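Nab2 (Chaetomium thermophilum, PDB 4LJ0) binds polyadenosine RNA through tandem CCCH zinc fingers, the third to fifth of which make up this chain and are seen here with bound adenosines. Local coordinates at residues A[59-62]-A[63-66]; A[44-48]-A[49-53]; A[35-38]-A[39-43]. All blocks are in the same frame, centred on the assembly; numbering follows the deposited sequence.

Interaction 1: A[59-62]-A[63-66]. With ZN (zinc ion), chain H.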
loop_
_atom_site.group_PDB
_atom_site.type_symbol
_atom_site.label_atom_id
_atom_site.label_comp_id
_atom_site.label_asym_id
_atom_site.label_seq_id
_atom_site.Cartn_x
_atom_site.Cartn_y
_atom_site.Cartn_z
ATOM N N LEU A 59 3.675 -4.876 -11.803
ATOM C CA LEU A 59 5.111 -4.994 -12.024
ATOM C C LEU A 59 5.533 -6.459 -11.995
ATOM O O LEU A 59 5.280 -7.163 -11.020
ATOM C CB LEU A 59 5.855 -4.206 -10.943
ATOM C CG LEU A 59 7.385 -4.212 -10.955
ATOM C CD1 LEU A 59 7.919 -3.523 -12.201
ATOM C CD2 LEU A 59 7.919 -3.542 -9.701
ATOM N N HIS A 60 6.179 -6.906 -13.068
ATOM C CA HIS A 60 6.605 -8.298 -13.195
ATOM C C HIS A 60 8.119 -8.437 -13.137
ATOM O O HIS A 60 8.848 -7.540 -13.556
ATOM C CB HIS A 60 6.090 -8.875 -14.514
ATOM C CG HIS A 60 4.607 -8.763 -14.672
ATOM N ND1 HIS A 60 3.995 -7.649 -15.206
ATOM C CD2 HIS A 60 3.611 -9.616 -14.338
ATOM C CE1 HIS A 60 2.687 -7.826 -15.207
ATOM N NE2 HIS A 60 2.427 -9.013 -14.685
ATOM N N GLU A 61 8.580 -9.573 -12.616
ATOM C CA GLU A 61 9.997 -9.922 -12.616
ATOM C C GLU A 61 10.316 -10.742 -13.861
ATOM O O GLU A 61 9.407 -11.230 -14.533
ATOM C CB GLU A 61 10.341 -10.744 -11.374
ATOM C CG GLU A 61 10.109 -10.018 -10.063
ATOM C CD GLU A 61 10.460 -10.869 -8.858
ATOM O OE1 GLU A 61 10.582 -12.103 -9.015
ATOM O OE2 GLU A 61 10.617 -10.304 -7.756
ATOM N N GLU A 62 11.603 -10.905 -14.162
ATOM C CA GLU A 62 12.006 -11.709 -15.310
ATOM C C GLU A 62 11.583 -13.159 -15.094
ATOM O O GLU A 62 11.933 -13.778 -14.087
ATOM C CB GLU A 62 13.516 -11.608 -15.563
ATOM C CG GLU A 62 14.400 -12.159 -14.453
ATOM C CD GLU A 62 15.881 -11.975 -14.746
ATOM O OE1 GLU A 62 16.695 -12.043 -13.800
ATOM O OE2 GLU A 62 16.231 -11.764 -15.928
ATOM N N GLY A 63 10.801 -13.681 -16.034
ATOM C CA GLY A 63 10.341 -15.057 -15.973
ATOM C C GLY A 63 8.968 -15.217 -15.343
ATOM O O GLY A 63 8.404 -16.309 -15.355
ATOM N N GLN A 64 8.423 -14.135 -14.795
ATOM C CA GLN A 64 7.118 -14.196 -14.139
ATOM C C GLN A 64 5.978 -14.284 -15.152
ATOM O O GLN A 64 4.906 -14.809 -14.848
ATOM C CB GLN A 64 6.912 -12.984 -13.229
ATOM C CG GLN A 64 5.580 -13.005 -12.493
ATOM C CD GLN A 64 5.483 -11.948 -11.415
ATOM O OE1 GLN A 64 6.374 -11.113 -11.263
ATOM N NE2 GLN A 64 4.396 -11.980 -10.654
ATOM N N ARG A 65 6.210 -13.764 -16.352
ATOM C CA ARG A 65 5.208 -13.810 -17.409
ATOM C C ARG A 65 5.076 -15.230 -17.936
ATOM O O ARG A 65 6.073 -15.937 -18.083
ATOM C CB ARG A 65 5.597 -12.878 -18.553
ATOM C CG ARG A 65 5.643 -11.410 -18.177
ATOM C CD ARG A 65 4.279 -10.766 -18.275
ATOM N NE ARG A 65 4.388 -9.318 -18.368
ATOM C CZ ARG A 65 3.388 -8.506 -18.697
ATOM N NH1 ARG A 65 2.186 -8.993 -18.969
ATOM N NH2 ARG A 65 3.594 -7.199 -18.750
ATOM N N GLY A 66 3.844 -15.637 -18.223
ATOM C CA GLY A 66 3.569 -16.973 -18.717
ATOM C C GLY A 66 2.577 -16.977 -19.866
ATOM O O GLY A 66 2.237 -18.044 -20.378
HETATM ZN ZN ZN H . 0.684 -9.686 -14.049
#
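The imidazole of H60 carries the guanidinium of R65 flat on one face: the two centres are 3.9 Å apart and the planes are inclined by only 23°. R65 CD lies over the same face, 4.2 Å from the ring centroid, which makes this methylene a CH-pi partner. Seen from the arginine, H60 CE1 sits over the middle of the guanidinium plane, so charged group and ring overlap closely. The bend at chi2 of R65 (-85°) turns the chain back across the ring. At the rim of H60, NE2 binds the zinc ion at 2.0 Å, and ND1 is hydrogen-bonded to E31. The same glutamate forms a salt bridge with R65 NH2; one carboxylate therefore holds both members of the stack, and its charge would probably polarise the imidazole toward the metal.

The amide of Q64 is bonded at both ends. OE1 accepts the N-H of E61 at 3.0 Å in a nearly straight bond (167°), the donor being slightly tilted from the amide plane, and it also rests 3.4 Å from H60 CA. NE2 is hydrogen-bonded to the carbonyl O atoms of C46 and F48, so the side chain joins the backbone after the zinc histidine to the first part of the finger. Q64 N returns a bond to E61 O at 3.1 Å, closing a type II beta turn from E61 to Q64. G63 takes the third place in that turn, where the positive phi suits glycine. E61 OE1 meets R49 in a salt bridge.

With C46, C51 and C56 supplying the other three ligands, H60 is the last residue of a CX4CX4CX3H site, and the turn beyond it folds back against the metal-binding loops, as befits a Nab2-like CCCH zinc finger.

Interaction 2: A[44-48]-A[49-53]. With ZN (zinc ion), chain H; ACT (acetate ion), chain J; nucleotides of chain D.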
loop_
_atom_site.group_PDB
_atom_site.type_symbol
_atom_site.label_atom_id
_atom_site.label_comp_id
_atom_site.label_asym_id
_atom_site.label_seq_id
_atom_site.Cartn_x
_atom_site.Cartn_y
_atom_site.Cartn_z
ATOM N N THR A 44 3.686 -1.723 -7.824
ATOM C CA THR A 44 3.136 -2.858 -7.100
ATOM C C THR A 44 3.396 -4.147 -7.876
ATOM O O THR A 44 2.972 -4.266 -9.028
ATOM C CB THR A 44 1.615 -2.703 -6.900
ATOM O OG1 THR A 44 1.348 -1.492 -6.181
ATOM C CG2 THR A 44 1.045 -3.885 -6.128
ATOM N N PRO A 45 4.099 -5.114 -7.260
ATOM C CA PRO A 45 4.338 -6.383 -7.959
ATOM C C PRO A 45 3.071 -7.173 -8.284
ATOM O O PRO A 45 2.124 -7.190 -7.499
ATOM C CB PRO A 45 5.228 -7.172 -6.983
ATOM C CG PRO A 45 5.206 -6.426 -5.701
ATOM C CD PRO A 45 4.897 -5.010 -6.024
ATOM N N CYS A 46 3.060 -7.808 -9.452
ATOM C CA CYS A 46 1.979 -8.708 -9.832
ATOM C C CYS A 46 2.022 -9.941 -8.943
ATOM O O CYS A 46 3.098 -10.472 -8.666
ATOM C CB CYS A 46 2.118 -9.115 -11.299
ATOM S SG CYS A 46 0.945 -10.364 -11.829
ATOM N N LYS A 47 0.853 -10.392 -8.501
ATOM C CA LYS A 47 0.764 -11.475 -7.524
ATOM C C LYS A 47 0.667 -12.851 -8.179
ATOM O O LYS A 47 0.777 -13.868 -7.499
ATOM C CB LYS A 47 -0.445 -11.257 -6.607
ATOM C CG LYS A 47 -1.787 -11.336 -7.321
ATOM C CD LYS A 47 -2.947 -10.999 -6.395
ATOM C CE LYS A 47 -4.278 -11.052 -7.138
ATOM N NZ LYS A 47 -5.449 -10.829 -6.241
ATOM N N PHE A 48 0.467 -12.884 -9.493
ATOM C CA PHE A 48 0.264 -14.148 -10.199
ATOM C C PHE A 48 1.576 -14.764 -10.669
ATOM O O PHE A 48 2.430 -14.078 -11.232
ATOM C CB PHE A 48 -0.668 -13.944 -11.391
ATOM C CG PHE A 48 -2.064 -13.559 -11.003
ATOM C CD1 PHE A 48 -2.996 -14.528 -10.679
ATOM C CD2 PHE A 48 -2.442 -12.228 -10.954
ATOM C CE1 PHE A 48 -4.279 -14.179 -10.318
ATOM C CE2 PHE A 48 -3.724 -11.874 -10.595
ATOM C CZ PHE A 48 -4.645 -12.851 -10.276
ATOM N N ARG A 49 1.725 -16.064 -10.434
ATOM C CA ARG A 49 2.920 -16.793 -10.844
ATOM C C ARG A 49 2.548 -18.138 -11.453
ATOM O O ARG A 49 2.240 -19.080 -10.726
ATOM C CB ARG A 49 3.854 -17.004 -9.653
ATOM C CG ARG A 49 4.451 -15.717 -9.123
ATOM C CD ARG A 49 5.623 -15.974 -8.196
ATOM N NE ARG A 49 6.243 -14.723 -7.763
ATOM C CZ ARG A 49 7.182 -14.071 -8.443
ATOM N NH1 ARG A 49 7.630 -14.544 -9.600
ATOM N NH2 ARG A 49 7.679 -12.938 -7.963
ATOM N N PRO A 50 2.567 -18.237 -12.793
ATOM C CA PRO A 50 2.865 -17.178 -13.765
ATOM C C PRO A 50 1.686 -16.236 -13.979
ATOM O O PRO A 50 0.544 -16.615 -13.720
ATOM C CB PRO A 50 3.135 -17.962 -15.048
ATOM C CG PRO A 50 2.295 -19.170 -14.918
ATOM C CD PRO A 50 2.317 -19.526 -13.459
ATOM N N CYS A 51 1.967 -15.021 -14.443
ATOM C CA CYS A 51 0.917 -14.100 -14.861
ATOM C C CYS A 51 0.651 -14.293 -16.348
ATOM O O CYS A 51 1.576 -14.244 -17.157
ATOM C CB CYS A 51 1.324 -12.652 -14.597
ATOM S SG CYS A 51 0.188 -11.443 -15.329
ATOM N N THR A 52 -0.611 -14.512 -16.702
ATOM C CA THR A 52 -0.990 -14.764 -18.091
ATOM C C THR A 52 -1.945 -13.698 -18.624
ATOM O O THR A 52 -2.565 -13.875 -19.669
ATOM C CB THR A 52 -1.630 -16.144 -18.247
ATOM O OG1 THR A 52 -2.783 -16.237 -17.403
ATOM C CG2 THR A 52 -0.635 -17.232 -17.873
ATOM N N ASN A 53 -2.056 -12.588 -17.902
ATOM C CA ASN A 53 -2.790 -11.432 -18.394
ATOM C C ASN A 53 -1.827 -10.552 -19.186
ATOM O O ASN A 53 -0.971 -9.888 -18.612
ATOM C CB ASN A 53 -3.399 -10.663 -17.221
ATOM C CG ASN A 53 -4.100 -9.389 -17.652
ATOM O OD1 ASN A 53 -4.181 -9.079 -18.841
ATOM N ND2 ASN A 53 -4.627 -8.649 -16.682
HETATM ZN ZN ZN H . 0.684 -9.686 -14.049
HETATM C C ACT J . 1.626 1.705 -8.095
HETATM O O ACT J . 0.426 1.403 -8.258
HETATM O OXT ACT J . 2.344 0.795 -7.638
HETATM C CH3 ACT J . 2.164 3.066 -8.431
ATOM P P A D 4 -9.955 -10.790 -11.618
ATOM O OP1 A D 4 -10.370 -10.627 -13.034
ATOM O OP2 A D 4 -10.974 -10.689 -10.544
ATOM O "O5'" A D 4 -9.281 -12.224 -11.462
ATOM C "C5'" A D 4 -10.085 -13.381 -11.277
ATOM C "C4'" A D 4 -9.320 -14.648 -11.569
ATOM O "O4'" A D 4 -8.735 -14.574 -12.898
ATOM C "C3'" A D 4 -8.137 -14.938 -10.659
ATOM O "O3'" A D 4 -8.511 -15.522 -9.423
ATOM C "C2'" A D 4 -7.268 -15.838 -11.528
ATOM O "O2'" A D 4 -7.761 -17.170 -11.548
ATOM C "C1'" A D 4 -7.474 -15.211 -12.905
ATOM N N9 A D 4 -6.444 -14.198 -13.202
ATOM C C8 A D 4 -6.552 -12.834 -13.078
ATOM N N7 A D 4 -5.464 -12.183 -13.408
ATOM C C5 A D 4 -4.579 -13.189 -13.771
ATOM C C6 A D 4 -3.249 -13.156 -14.220
ATOM N N6 A D 4 -2.561 -12.023 -14.385
ATOM N N1 A D 4 -2.646 -14.336 -14.497
ATOM C C2 A D 4 -3.345 -15.468 -14.325
ATOM N N3 A D 4 -4.599 -15.628 -13.911
ATOM C C4 A D 4 -5.166 -14.436 -13.645
ATOM P P A D 3 -11.606 -7.506 -8.725
ATOM O OP1 A D 3 -11.909 -8.141 -10.032
ATOM O OP2 A D 3 -11.728 -8.308 -7.479
ATOM O "O5'" A D 3 -10.119 -6.930 -8.775
ATOM C "C5'" A D 3 -9.572 -6.416 -9.986
ATOM C "C4'" A D 3 -8.675 -7.414 -10.685
ATOM O "O4'" A D 3 -7.279 -7.040 -10.489
ATOM C "C3'" A D 3 -8.800 -8.871 -10.221
ATOM O "O3'" A D 3 -8.753 -9.754 -11.343
ATOM C "C2'" A D 3 -7.563 -9.065 -9.351
ATOM O "O2'" A D 3 -7.111 -10.399 -9.256
ATOM C "C1'" A D 3 -6.550 -8.170 -10.057
ATOM N N9 A D 3 -5.432 -7.751 -9.202
ATOM C C8 A D 3 -5.456 -7.063 -8.013
ATOM N N7 A D 3 -4.265 -6.877 -7.488
ATOM C C5 A D 3 -3.397 -7.489 -8.383
ATOM C C6 A D 3 -1.996 -7.645 -8.410
ATOM N N6 A D 3 -1.166 -7.182 -7.473
ATOM N N1 A D 3 -1.457 -8.313 -9.451
ATOM C C2 A D 3 -2.273 -8.783 -10.401
ATOM N N3 A D 3 -3.597 -8.697 -10.488
ATOM C C4 A D 3 -4.106 -8.031 -9.439
#
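C46 and C51 meet through the metal: their SG atoms bind one zinc ion, C46 SG at 2.3 Å and C51 SG at 2.2 Å, and C46 SG also packs 3.6 Å from C51 CB. C46 SG, anti to the backbone N (chi1 174°), reaches the metal from the first segment, and C56 and H60 complete the four ligands.

Hydrogen bonds to sulfur form a second layer. F48 N donates to C46 SG, probably easing the thiolate charge, while the bond from N53 N to C51 SG is weak. Adenine A4 of chain D offers its N6 to C51 SG at 3.0 Å, so a zinc ligand takes part directly in reading the base.

This is how the CCCH finger, built without helix or strand, recognises adenine: backbone groups beside the cysteines read the N1 and N6 edge. T52 N donates to A4 N1 at 3.0 Å in an almost linear bond (174°). For A3 of chain D, K47 N donates to N1 and P45 O accepts from N6.

Stacking and apolar contact fall to F48. A4 C5 lies 3.3 Å above the centre of one ring face, with K47 CG toward the rim of the opposite face; C46 SG and O2' of A3 lie at the edge. F48 CB touches C51 CB at 4.0 Å, across a link that contains the cis peptide before P50.

Interaction 3: A[35-38]-A[39-43]. With ZN (zinc ion), chain G; ACT (acetate ion), chain J; nucleotides of chain E.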
loop_
_atom_site.group_PDB
_atom_site.type_symbol
_atom_site.label_atom_id
_atom_site.label_comp_id
_atom_site.label_asym_id
_atom_site.label_seq_id
_atom_site.Cartn_x
_atom_site.Cartn_y
_atom_site.Cartn_z
ATOM N N PRO A 35 10.907 3.341 -24.688
ATOM C CA PRO A 35 11.330 4.738 -24.520
ATOM C C PRO A 35 10.200 5.723 -24.790
ATOM O O PRO A 35 9.457 5.547 -25.754
ATOM C CB PRO A 35 12.419 4.910 -25.587
ATOM C CG PRO A 35 12.874 3.537 -25.913
ATOM C CD PRO A 35 11.679 2.660 -25.742
ATOM N N GLY A 36 10.076 6.745 -23.950
ATOM C CA GLY A 36 9.074 7.775 -24.147
ATOM C C GLY A 36 7.689 7.418 -23.630
ATOM O O GLY A 36 6.787 8.256 -23.667
ATOM N N CYS A 37 7.501 6.190 -23.154
ATOM C CA CYS A 37 6.200 5.783 -22.625
ATOM C C CYS A 37 5.916 6.536 -21.330
ATOM O O CYS A 37 6.677 6.428 -20.369
ATOM C CB CYS A 37 6.148 4.270 -22.382
ATOM S SG CYS A 37 4.515 3.644 -21.814
ATOM N N LYS A 38 4.824 7.298 -21.314
ATOM C CA LYS A 38 4.463 8.123 -20.162
ATOM C C LYS A 38 3.150 7.672 -19.530
ATOM O O LYS A 38 2.531 8.418 -18.772
ATOM C CB LYS A 38 4.334 9.590 -20.574
ATOM C CG LYS A 38 5.597 10.193 -21.156
ATOM C CD LYS A 38 6.696 10.303 -20.121
ATOM C CE LYS A 38 7.892 11.067 -20.667
ATOM N NZ LYS A 38 8.906 11.351 -19.611
ATOM N N PHE A 39 2.707 6.464 -19.849
ATOM C CA PHE A 39 1.579 5.893 -19.137
ATOM C C PHE A 39 2.050 5.630 -17.713
ATOM O O PHE A 39 3.250 5.609 -17.456
ATOM C CB PHE A 39 1.103 4.610 -19.813
ATOM C CG PHE A 39 0.375 4.846 -21.108
ATOM C CD1 PHE A 39 -0.937 5.290 -21.108
ATOM C CD2 PHE A 39 0.999 4.620 -22.321
ATOM C CE1 PHE A 39 -1.614 5.504 -22.299
ATOM C CE2 PHE A 39 0.327 4.831 -23.516
ATOM C CZ PHE A 39 -0.978 5.276 -23.504
ATOM N N THR A 40 1.122 5.452 -16.781
ATOM C CA THR A 40 1.507 5.206 -15.399
ATOM C C THR A 40 2.049 3.795 -15.265
ATOM O O THR A 40 1.361 2.823 -15.582
ATOM C CB THR A 40 0.327 5.388 -14.436
ATOM O OG1 THR A 40 -0.242 6.687 -14.627
ATOM C CG2 THR A 40 0.785 5.248 -12.983
ATOM N N HIS A 41 3.288 3.686 -14.798
ATOM C CA HIS A 41 3.900 2.386 -14.578
ATOM C C HIS A 41 3.813 2.009 -13.108
ATOM O O HIS A 41 4.387 2.678 -12.259
ATOM C CB HIS A 41 5.341 2.406 -15.071
ATOM C CG HIS A 41 5.455 2.671 -16.539
ATOM N ND1 HIS A 41 5.746 3.915 -17.051
ATOM C CD2 HIS A 41 5.271 1.858 -17.605
ATOM C CE1 HIS A 41 5.763 3.852 -18.370
ATOM N NE2 HIS A 41 5.480 2.614 -18.733
ATOM N N LEU A 42 3.071 0.949 -12.803
ATOM C CA LEU A 42 2.886 0.543 -11.412
ATOM C C LEU A 42 4.189 0.046 -10.802
ATOM O O LEU A 42 5.068 -0.464 -11.502
ATOM C CB LEU A 42 1.829 -0.556 -11.293
ATOM C CG LEU A 42 0.455 -0.318 -11.923
ATOM C CD1 LEU A 42 -0.561 -1.271 -11.300
ATOM C CD2 LEU A 42 -0.001 1.113 -11.788
ATOM N N LYS A 43 4.295 0.205 -9.487
ATOM C CA LYS A 43 5.425 -0.291 -8.719
ATOM C C LYS A 43 4.993 -1.482 -7.871
ATOM O O LYS A 43 5.826 -2.166 -7.275
ATOM C CB LYS A 43 5.978 0.825 -7.834
ATOM C CG LYS A 43 6.451 2.023 -8.633
ATOM C CD LYS A 43 7.121 3.060 -7.757
ATOM C CE LYS A 43 8.127 3.864 -8.562
ATOM N NZ LYS A 43 7.490 4.728 -9.586
HETATM ZN ZN ZN G . 4.880 1.846 -20.578
HETATM C C ACT J . 1.626 1.705 -8.095
HETATM O O ACT J . 0.426 1.403 -8.258
HETATM O OXT ACT J . 2.344 0.795 -7.638
HETATM C CH3 ACT J . 2.164 3.066 -8.431
ATOM P P A E 2 -9.254 3.444 -23.406
ATOM O OP1 A E 2 -10.030 3.366 -24.670
ATOM O OP2 A E 2 -9.971 3.422 -22.105
ATOM O "O5'" A E 2 -8.184 2.265 -23.414
ATOM C "C5'" A E 2 -6.822 2.515 -23.083
ATOM C "C4'" A E 2 -6.047 3.025 -24.271
ATOM O "O4'" A E 2 -4.666 3.247 -23.872
ATOM C "C3'" A E 2 -5.999 2.076 -25.467
ATOM O "O3'" A E 2 -5.982 2.824 -26.683
ATOM C "C2'" A E 2 -4.666 1.362 -25.276
ATOM O "O2'" A E 2 -4.106 0.836 -26.461
ATOM C "C1'" A E 2 -3.804 2.478 -24.688
ATOM N N9 A E 2 -2.685 2.006 -23.870
ATOM C C8 A E 2 -2.664 1.679 -22.535
ATOM N N7 A E 2 -1.484 1.296 -22.108
ATOM C C5 A E 2 -0.676 1.384 -23.236
ATOM C C6 A E 2 0.687 1.120 -23.462
ATOM N N6 A E 2 1.528 0.690 -22.520
ATOM N N1 A E 2 1.169 1.314 -24.710
ATOM C C2 A E 2 0.334 1.744 -25.663
ATOM N N3 A E 2 -0.962 2.027 -25.575
ATOM C C4 A E 2 -1.406 1.828 -24.323
#
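C37 SG faces the edge of the F39 ring. It lies 5.0 Å from the ring centroid, 88° off the normal, and comes closest to CD2 at 3.7 Å, which places the sulfur essentially in the ring plane. One face of F39 takes a different partner: C5 of A2 of chain E sits 3.6 Å above it, displaced toward the rim, in an offset stack of base on phenyl. CE2 and CZ do most of the touching, both meeting the adenine at C4.

The H41 ring also presents an edge to C37, but here the zinc ion sets the geometry. C37 SG binds the metal at 2.2 Å and H41 NE2 binds it at 2.1 Å, leaving the two ligand atoms 3.4 Å apart. The sulfur is in fact well off the face, 73° from the ring normal. On the same rim, H41 CE1 approaches the carbonyl O of C37 at 3.4 Å, near the ring plane. H41 CG is anti to its own carbonyl carbon, and from there the ring reaches back beneath the backbone of F39, whose C atom lies over one face.

C26 and C32 complete the site, the CX5CX4CX3H set of a Nab2-type CCCH finger. T40 OG1, hydrogen-bonded to M23 O, ties the link between F39 and H41 to the approach to C26.

A zinc-bound cysteine sulfur is electron-rich, and the hydrogen-bearing rim of phenylalanine is slightly positive; their in-plane meeting is probably favourable, and is consistent with a ring held with one face turned to the base.

Interactions 1 and 2 are two sides of one zinc finger: their centres are about 7 Å apart and they share the same zinc ion, H60 joining C46 and C51. Their backbones also meet where L59 O lies 2.8 Å from C46 N, a probable hydrogen bond. Interaction 2 touches adenines of chain D, whereas interaction 1 stays about 6 Å from the nucleic acid at its nearest atoms. Interaction 3 belongs to the preceding finger and a different zinc ion, its centre about 17 Å from interaction 1's and 18 Å from interaction 2's. The fingers adjoin at K43 and T44, where one acetate, probably from the crystallisation liquor, bonds to both; L59 CD2 packs 3.5 Å from K43 O.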